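Local coordinates for mutual gliding-motility protein MglA (Myxococcus xanthus DK 1622, PDB 6HJO) that acts as a small GTPase switch that controls the direction and speed of gliding and coordinates the social and adventurous motilities of the bacterium, at residues S8-C13 against K71-L76. Residues are numbered along the deposited sequence; the frame is centred on the assembly and turned at random.
Sequences SREINC and KTRFHL
Ile11 N donates a hydrogen bond to Lys71 O, and Ile11 O accepts one from Arg73 N at 2.8 Å; Cys13 N and O do the same with Arg73 O and His75 N, the alternation by which parallel strands pair. Lys71 N to Arg9 O starts the series.

Polar side chains join the strands on the face of Glu10, Asn12, Arg73 and His75. Arg73, with CG anti to its own N (chi1 -179°) and a bend at chi3, brings NE to Glu10 OE1 at 2.8 Å. The hydrogen bond within this salt bridge is nearly straight, with Glu10 OE1 in the guanidinium plane, although NE meets that oxygen from above the carboxylate plane; Arg73 NH2 to Glu10 OE2 adds a weak bond at 3.4 Å. Beside it, Asn12 OD1 accepts a hydrogen bond from His75 NE2 at 2.8 Å, at the edge of the imidazole. With an alanine at Arg73, Glu10 and Asp58, which binds NH1, would probably both lose their cationic partner.

On the other face, Cys13 SG meets the Phe74 ring obliquely, nearest CD1, a sulfur-aromatic contact, while Thr72 CG2 lies over one face of that ring, offset toward its rim.

The pair joins the starts of two strands running into predicted GTP-binding segments, the P-loop and the residues from Thr78. Helix 176-191 covers this apolar side of the Ras-like sheet; strand 53-59 flanks strand 71-78 antiparallel, and strand 3-5 pairs with strand 10-18.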
ATOM      1  N   SER A   8     -15.882   0.629 -16.624  1.00 56.43           N
ATOM      2  CA  SER A   8     -15.553  -0.800 -16.696  1.00 54.26           C
ATOM      3  C   SER A   8     -16.742  -1.708 -16.324  1.00 57.57           C
ATOM      4  O   SER A   8     -16.612  -2.931 -16.381  1.00 57.38           O
ATOM      5  CB  SER A   8     -14.301  -1.124 -15.887  1.00 54.62           C
ATOM      6  OG  SER A   8     -14.573  -1.398 -14.522  1.00 65.45           O
ATOM      7  N   ARG A   9     -17.915  -1.096 -16.024  1.00 53.99           N
ATOM      8  CA  ARG A   9     -19.191  -1.725 -15.669  1.00 54.17           C
ATOM      9  C   ARG A   9     -19.058  -2.724 -14.495  1.00 55.57           C
ATOM     10  O   ARG A   9     -19.566  -3.849 -14.558  1.00 55.67           O
ATOM     11  CB  ARG A   9     -19.890  -2.343 -16.895  1.00 57.32           C
ATOM     12  CG  ARG A   9     -20.471  -1.298 -17.853  1.00 72.67           C
ATOM     13  CD  ARG A   9     -21.299  -1.934 -18.950  1.00 88.14           C
ATOM     14  NE  ARG A   9     -22.704  -1.534 -18.866  1.00103.92           N
ATOM     15  CZ  ARG A   9     -23.422  -1.096 -19.894  1.00125.76           C
ATOM     16  NH1 ARG A   9     -22.878  -1.002 -21.102  1.00115.72           N
ATOM     17  NH2 ARG A   9     -24.692  -0.755 -19.725  1.00119.18           N
ATOM     18  N   GLU A  10     -18.416  -2.269 -13.401  1.00 48.12           N
ATOM     19  CA  GLU A  10     -18.203  -3.065 -12.196  1.00 45.51           C
ATOM     20  C   GLU A  10     -18.652  -2.368 -10.925  1.00 46.81           C
ATOM     21  O   GLU A  10     -18.396  -1.176 -10.739  1.00 47.44           O
ATOM     22  CB  GLU A  10     -16.723  -3.457 -12.059  1.00 44.76           C
ATOM     23  CG  GLU A  10     -16.295  -4.581 -12.987  1.00 56.42           C
ATOM     24  CD  GLU A  10     -14.799  -4.833 -13.085  1.00 71.50           C
ATOM     25  OE1 GLU A  10     -14.038  -4.317 -12.236  1.00 46.70           O
ATOM     26  OE2 GLU A  10     -14.389  -5.556 -14.021  1.00 73.59           O
ATOM     27  N   ILE A  11     -19.327  -3.119 -10.058  1.00 41.69           N
ATOM     28  CA  ILE A  11     -19.710  -2.690  -8.719  1.00 41.49           C
ATOM     29  C   ILE A  11     -18.565  -3.202  -7.812  1.00 42.46           C
ATOM     30  O   ILE A  11     -18.324  -4.411  -7.753  1.00 40.97           O
ATOM     31  CB  ILE A  11     -21.090  -3.262  -8.277  1.00 45.65           C
ATOM     32  CG1 ILE A  11     -22.246  -2.772  -9.195  1.00 49.76           C
ATOM     33  CG2 ILE A  11     -21.361  -2.935  -6.794  1.00 45.48           C
ATOM     34  CD1 ILE A  11     -23.550  -3.582  -9.081  1.00 59.94           C
ATOM     35  N   ASN A  12     -17.851  -2.296  -7.133  1.00 37.54           N
ATOM     36  CA  ASN A  12     -16.755  -2.704  -6.241  1.00 34.88           C
ATOM     37  C   ASN A  12     -17.244  -2.730  -4.811  1.00 39.26           C
ATOM     38  O   ASN A  12     -17.725  -1.726  -4.290  1.00 38.88           O
ATOM     39  CB  ASN A  12     -15.548  -1.772  -6.379  1.00 32.41           C
ATOM     40  CG  ASN A  12     -14.908  -1.865  -7.734  1.00 41.76           C
ATOM     41  OD1 ASN A  12     -14.002  -2.669  -7.938  1.00 35.51           O
ATOM     42  ND2 ASN A  12     -15.379  -1.066  -8.690  1.00 34.78           N
ATOM     43  N   CYS A  13     -17.147  -3.873  -4.171  1.00 38.12           N
ATOM     44  CA  CYS A  13     -17.589  -3.912  -2.790  1.00 39.27           C
ATOM     45  C   CYS A  13     -16.490  -4.379  -1.844  1.00 36.44           C
ATOM     46  O   CYS A  13     -15.690  -5.243  -2.196  1.00 34.57           O
ATOM     47  CB  CYS A  13     -18.860  -4.732  -2.656  1.00 43.10           C
ATOM     48  SG  CYS A  13     -18.572  -6.493  -2.840  1.00 47.38           S
ATOM     49  N   LYS A  71     -20.985  -6.229 -13.257  1.00 51.51           N
ATOM     50  CA  LYS A  71     -20.330  -7.362 -12.587  1.00 48.36           C
ATOM     51  C   LYS A  71     -19.887  -6.899 -11.195  1.00 48.37           C
ATOM     52  O   LYS A  71     -19.558  -5.729 -11.026  1.00 46.76           O
ATOM     53  CB  LYS A  71     -19.119  -7.853 -13.401  1.00 49.93           C
ATOM     54  CG  LYS A  71     -19.504  -8.512 -14.723  1.00 63.76           C
ATOM     55  CD  LYS A  71     -18.284  -9.009 -15.494  1.00 77.41           C
ATOM     56  CE  LYS A  71     -18.602  -9.385 -16.927  1.00 93.73           C
ATOM     57  NZ  LYS A  71     -19.463 -10.600 -17.021  1.00106.17           N
ATOM     58  N   THR A  72     -19.902  -7.792 -10.190  1.00 43.37           N
ATOM     59  CA  THR A  72     -19.488  -7.408  -8.840  1.00 41.58           C
ATOM     60  C   THR A  72     -18.059  -7.865  -8.567  1.00 43.84           C
ATOM     61  O   THR A  72     -17.759  -9.056  -8.686  1.00 43.97           O
ATOM     62  CB  THR A  72     -20.507  -7.864  -7.762  1.00 49.48           C
ATOM     63  OG1 THR A  72     -21.809  -7.371  -8.101  1.00 50.83           O
ATOM     64  CG2 THR A  72     -20.131  -7.383  -6.338  1.00 49.38           C
ATOM     65  N   ARG A  73     -17.190  -6.909  -8.207  1.00 37.18           N
ATOM     66  CA  ARG A  73     -15.795  -7.143  -7.843  1.00 34.24           C
ATOM     67  C   ARG A  73     -15.686  -7.043  -6.322  1.00 35.11           C
ATOM     68  O   ARG A  73     -16.095  -6.041  -5.730  1.00 34.62           O
ATOM     69  CB  ARG A  73     -14.855  -6.123  -8.520  1.00 33.49           C
ATOM     70  CG  ARG A  73     -13.373  -6.360  -8.172  1.00 33.45           C
ATOM     71  CD  ARG A  73     -12.438  -5.469  -8.995  1.00 34.58           C
ATOM     72  NE  ARG A  73     -12.466  -5.810 -10.422  1.00 42.49           N
ATOM     73  CZ  ARG A  73     -11.748  -6.783 -10.980  1.00 51.07           C
ATOM     74  NH1 ARG A  73     -10.948  -7.534 -10.241  1.00 35.82           N
ATOM     75  NH2 ARG A  73     -11.836  -7.014 -12.282  1.00 38.48           N
ATOM     76  N   PHE A  74     -15.118  -8.078  -5.701  1.00 30.01           N
ATOM     77  CA  PHE A  74     -14.957  -8.135  -4.258  1.00 29.20           C
ATOM     78  C   PHE A  74     -13.551  -7.726  -3.839  1.00 32.69           C
ATOM     79  O   PHE A  74     -12.571  -8.190  -4.422  1.00 32.23           O
ATOM     80  CB  PHE A  74     -15.317  -9.544  -3.727  1.00 30.77           C
ATOM     81  CG  PHE A  74     -16.776  -9.891  -3.925  1.00 34.06           C
ATOM     82  CD1 PHE A  74     -17.732  -9.516  -2.988  1.00 37.66           C
ATOM     83  CD2 PHE A  74     -17.202 -10.562  -5.066  1.00 38.13           C
ATOM     84  CE1 PHE A  74     -19.095  -9.796  -3.190  1.00 39.50           C
ATOM     85  CE2 PHE A  74     -18.561 -10.862  -5.257  1.00 42.48           C
ATOM     86  CZ  PHE A  74     -19.496 -10.482  -4.310  1.00 40.30           C
ATOM     87  N   HIS A  75     -13.462  -6.848  -2.819  1.00 27.22           N
ATOM     88  CA  HIS A  75     -12.203  -6.365  -2.249  1.00 24.76           C
ATOM     89  C   HIS A  75     -12.178  -6.841  -0.797  1.00 27.17           C
ATOM     90  O   HIS A  75     -13.076  -6.495  -0.031  1.00 28.60           O
ATOM     91  CB  HIS A  75     -12.107  -4.829  -2.324  1.00 25.31           C
ATOM     92  CG  HIS A  75     -12.104  -4.269  -3.722  1.00 29.43           C
ATOM     93  ND1 HIS A  75     -10.979  -3.656  -4.248  1.00 31.20           N
ATOM     94  CD2 HIS A  75     -13.095  -4.228  -4.646  1.00 31.74           C
ATOM     95  CE1 HIS A  75     -11.321  -3.266  -5.468  1.00 31.32           C
ATOM     96  NE2 HIS A  75     -12.578  -3.608  -5.755  1.00 32.13           N
ATOM     97  N   LEU A  76     -11.221  -7.707  -0.453  1.00 23.42           N
ATOM     98  CA  LEU A  76     -11.104  -8.290   0.907  1.00 23.15           C
ATOM     99  C   LEU A  76      -9.982  -7.550   1.624  1.00 25.34           C
ATOM    100  O   LEU A  76      -8.873  -7.498   1.106  1.00 22.74           O
ATOM    101  CB  LEU A  76     -10.815  -9.805   0.810  1.00 23.24           C
ATOM    102  CG  LEU A  76     -11.987 -10.797   0.854  1.00 29.59           C
ATOM    103  CD1 LEU A  76     -13.109 -10.475  -0.130  1.00 30.85           C
ATOM    104  CD2 LEU A  76     -11.497 -12.244   0.720  1.00 30.54           C
TER